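Local coordinates for protein pectate lyase/Amb allergen (Acidovorax citrulli, PDB 4HWV) that probably cleaves pectate, a plant cell-wall polysaccharide, as a secreted calcium-binding lyase of polysaccharide lyase family 1, at residues I229-A234 against G279-T284. Numbering follows the deposited sequence.
With CA (calcium ion), chain C.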
ATOM      1  N   ILE A 229     -15.143  -3.531  10.332  1.00  3.20           N
ATOM      2  CA  ILE A 229     -16.142  -4.148  11.208  1.00  3.59           C
ATOM      3  C   ILE A 229     -17.235  -3.114  11.476  1.00  3.05           C
ATOM      4  O   ILE A 229     -16.934  -1.956  11.834  1.00  3.49           O
ATOM      5  CB  ILE A 229     -15.541  -4.604  12.564  1.00  3.68           C
ATOM      6  CG1 ILE A 229     -14.362  -5.579  12.364  1.00  4.78           C
ATOM      7  CG2 ILE A 229     -16.627  -5.253  13.427  1.00  4.50           C
ATOM      8  CD1 ILE A 229     -13.652  -5.935  13.667  1.00  5.40           C
ATOM      9  N   SER A 230     -18.490  -3.521  11.283  1.00  3.33           N
ATOM     10  CA  SER A 230     -19.644  -2.686  11.618  1.00  3.62           C
ATOM     11  C   SER A 230     -20.380  -3.340  12.770  1.00  3.64           C
ATOM     12  O   SER A 230     -20.663  -4.553  12.723  1.00  4.41           O
ATOM     13  CB  SER A 230     -20.598  -2.578  10.429  1.00  4.56           C
ATOM     14  OG  SER A 230     -19.957  -2.032   9.281  1.00  5.13           O
ATOM     15  N   VAL A 231     -20.698  -2.551  13.797  1.00  3.40           N
ATOM     16  CA  VAL A 231     -21.387  -3.057  14.970  1.00  3.73           C
ATOM     17  C   VAL A 231     -22.687  -2.268  15.161  1.00  3.36           C
ATOM     18  O   VAL A 231     -22.729  -1.307  15.923  1.00  4.23           O
ATOM     19  CB  VAL A 231     -20.505  -2.984  16.230  1.00  3.92           C
ATOM     20  CG1 VAL A 231     -21.133  -3.796  17.358  1.00  4.34           C
ATOM     21  CG2 VAL A 231     -19.088  -3.486  15.922  1.00  4.87           C
ATOM     22  N   ALA A 232     -23.730  -2.668  14.435  1.00  3.88           N
ATOM     23  CA  ALA A 232     -25.021  -1.978  14.502  1.00  4.38           C
ATOM     24  C   ALA A 232     -26.077  -2.809  15.222  1.00  4.22           C
ATOM     25  O   ALA A 232     -27.076  -2.272  15.688  1.00  5.20           O
ATOM     26  CB  ALA A 232     -25.505  -1.597  13.075  1.00  5.83           C
ATOM     27  N   HIS A 233     -25.846  -4.117  15.322  1.00  4.60           N
ATOM     28  CA  HIS A 233     -26.871  -5.038  15.844  1.00  4.77           C
ATOM     29  C   HIS A 233     -26.249  -6.144  16.659  1.00  4.57           C
ATOM     30  O   HIS A 233     -26.715  -7.276  16.625  1.00  5.10           O
ATOM     31  CB  HIS A 233     -27.735  -5.630  14.718  1.00  6.33           C
ATOM     32  CG  HIS A 233     -28.486  -4.588  13.954  1.00  6.42           C
ATOM     33  ND1 HIS A 233     -29.598  -3.956  14.469  1.00  7.55           N
ATOM     34  CD2 HIS A 233     -28.262  -4.031  12.736  1.00  7.25           C
ATOM     35  CE1 HIS A 233     -30.029  -3.055  13.600  1.00  8.35           C
ATOM     36  NE2 HIS A 233     -29.243  -3.089  12.536  1.00  8.42           N
ATOM     37  N   ALA A 234     -25.209  -5.799  17.408  1.00  4.68           N
ATOM     38  CA  ALA A 234     -24.556  -6.757  18.299  1.00  4.83           C
ATOM     39  C   ALA A 234     -24.313  -6.145  19.656  1.00  5.05           C
ATOM     40  O   ALA A 234     -23.948  -4.976  19.761  1.00  5.69           O
ATOM     41  CB  ALA A 234     -23.228  -7.243  17.724  1.00  5.98           C
ATOM     42  N   GLY A 279     -15.390   3.504   7.711  1.00  4.65           N
ATOM     43  CA  GLY A 279     -14.777   3.395   9.027  1.00  4.15           C
ATOM     44  C   GLY A 279     -13.789   2.252   9.161  1.00  4.24           C
ATOM     45  O   GLY A 279     -13.727   1.342   8.315  1.00  4.79           O
ATOM     46  N   LEU A 280     -13.031   2.269  10.251  1.00  4.04           N
ATOM     47  CA  LEU A 280     -12.342   1.033  10.669  1.00  4.26           C
ATOM     48  C   LEU A 280     -13.329   0.146  11.437  1.00  4.51           C
ATOM     49  O   LEU A 280     -13.662  -0.948  10.983  1.00  4.74           O
ATOM     50  CB  LEU A 280     -11.103   1.342  11.522  1.00  4.63           C
ATOM     51  CG  LEU A 280      -9.982   2.080  10.771  1.00  4.56           C
ATOM     52  CD1 LEU A 280      -8.837   2.452  11.705  1.00  5.41           C
ATOM     53  CD2 LEU A 280      -9.470   1.263   9.576  1.00  5.40           C
ATOM     54  N   VAL A 281     -13.798   0.639  12.580  1.00  3.83           N
ATOM     55  CA  VAL A 281     -14.845  -0.026  13.352  1.00  4.01           C
ATOM     56  C   VAL A 281     -15.863   1.037  13.742  1.00  3.94           C
ATOM     57  O   VAL A 281     -15.541   1.965  14.487  1.00  5.22           O
ATOM     58  CB  VAL A 281     -14.324  -0.735  14.625  1.00  4.21           C
ATOM     59  CG1 VAL A 281     -15.487  -1.463  15.303  1.00  4.56           C
ATOM     60  CG2 VAL A 281     -13.183  -1.705  14.290  1.00  4.83           C
ATOM     61  N   ASP A 282     -17.083   0.903  13.223  1.00  4.66           N
ATOM     62  CA  ASP A 282     -18.165   1.829  13.546  1.00  4.75           C
ATOM     63  C   ASP A 282     -19.165   1.108  14.431  1.00  5.10           C
ATOM     64  O   ASP A 282     -19.500  -0.053  14.175  1.00  7.64           O
ATOM     65  CB  ASP A 282     -18.864   2.339  12.282  1.00  5.56           C
ATOM     66  CG  ASP A 282     -18.033   3.347  11.507  1.00  6.08           C
ATOM     67  OD1 ASP A 282     -16.983   3.827  11.995  1.00  5.88           O
ATOM     68  OD2 ASP A 282     -18.451   3.667  10.372  1.00  7.97           O
ATOM     69  N   VAL A 283     -19.644   1.793  15.459  1.00  3.89           N
ATOM     70  CA  VAL A 283     -20.633   1.232  16.384  1.00  3.84           C
ATOM     71  C   VAL A 283     -21.818   2.169  16.344  1.00  3.99           C
ATOM     72  O   VAL A 283     -21.703   3.332  16.723  1.00  5.12           O
ATOM     73  CB  VAL A 283     -20.079   1.122  17.832  1.00  4.29           C
ATOM     74  CG1 VAL A 283     -21.097   0.450  18.735  1.00  5.30           C
ATOM     75  CG2 VAL A 283     -18.737   0.383  17.849  1.00  5.24           C
ATOM     76  N   THR A 284     -22.948   1.680  15.848  1.00  4.78           N
ATOM     77  CA  THR A 284     -24.116   2.536  15.623  1.00  4.86           C
ATOM     78  C   THR A 284     -25.373   1.792  16.066  1.00  5.00           C
ATOM     79  O   THR A 284     -25.311   0.619  16.436  1.00  5.32           O
ATOM     80  CB  THR A 284     -24.247   2.912  14.133  1.00  6.53           C
ATOM     81  OG1 THR A 284     -24.405   1.714  13.364  1.00  6.75           O
ATOM     82  CG2 THR A 284     -23.022   3.685  13.642  1.00  6.87           C
TER
HETATM   83 CA    CA C 601     -19.394   2.669   8.611  0.80 11.70          CA
HETATM   84  O   HOH W   1     -21.360   4.450   8.469  1.00 42.90           O
HETATM   85  O   HOH W   2     -21.617   2.194  10.030  1.00 24.34           O
HETATM   86  O   HOH W   3     -20.840   1.521   6.714  1.00 17.81           O
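Ile-229 and Val-231 zip in parallel onto residues 280-284 through four backbone hydrogen bonds. Ile-229 gives its N to Leu-280 O (3.0 Å) and takes Asp-282 N on its O (3.2 Å); Val-231 then gives its N to Asp-282 O (2.8 Å) and accepts Thr-284 N on its O, the donor lying 37° out of that carbonyl's plane. Each acceptor on Ile-229 and Val-231 also draws a CA-H, from Val-281 and Val-283 respectively. Ser-230 makes its backbone bonds with Leu-183 and Leu-185, so strand 229-231 is bonded along both edges. On one face, Val-231 CG2 crosses to Val-281 CG1 (4.2 Å), while Val-231 CB meets Val-283 CG2 (4.1 Å).

Ser-230 and Asp-282, paired in register, occupy the other face. With CG beside its own backbone N (chi1 -74°), Asp-282 sets OD2 2.2 Å from the calcium ion; its OD1 is hydrogen-bonded to Leu-305 N, which helps fix the carboxylate's rotation. Asp-227 and Asp-278 add their carboxylates and three waters also coordinate the metal. In the second shell, Ser-230 OG hydrogen-bonds Asp-227 OD2, which probably steadies that calcium-binding carboxylate. Stacked parallel strands on successive coils, carrying an aspartate calcium site, are characteristic of the right-handed beta-helix of family 1 pectate lyases.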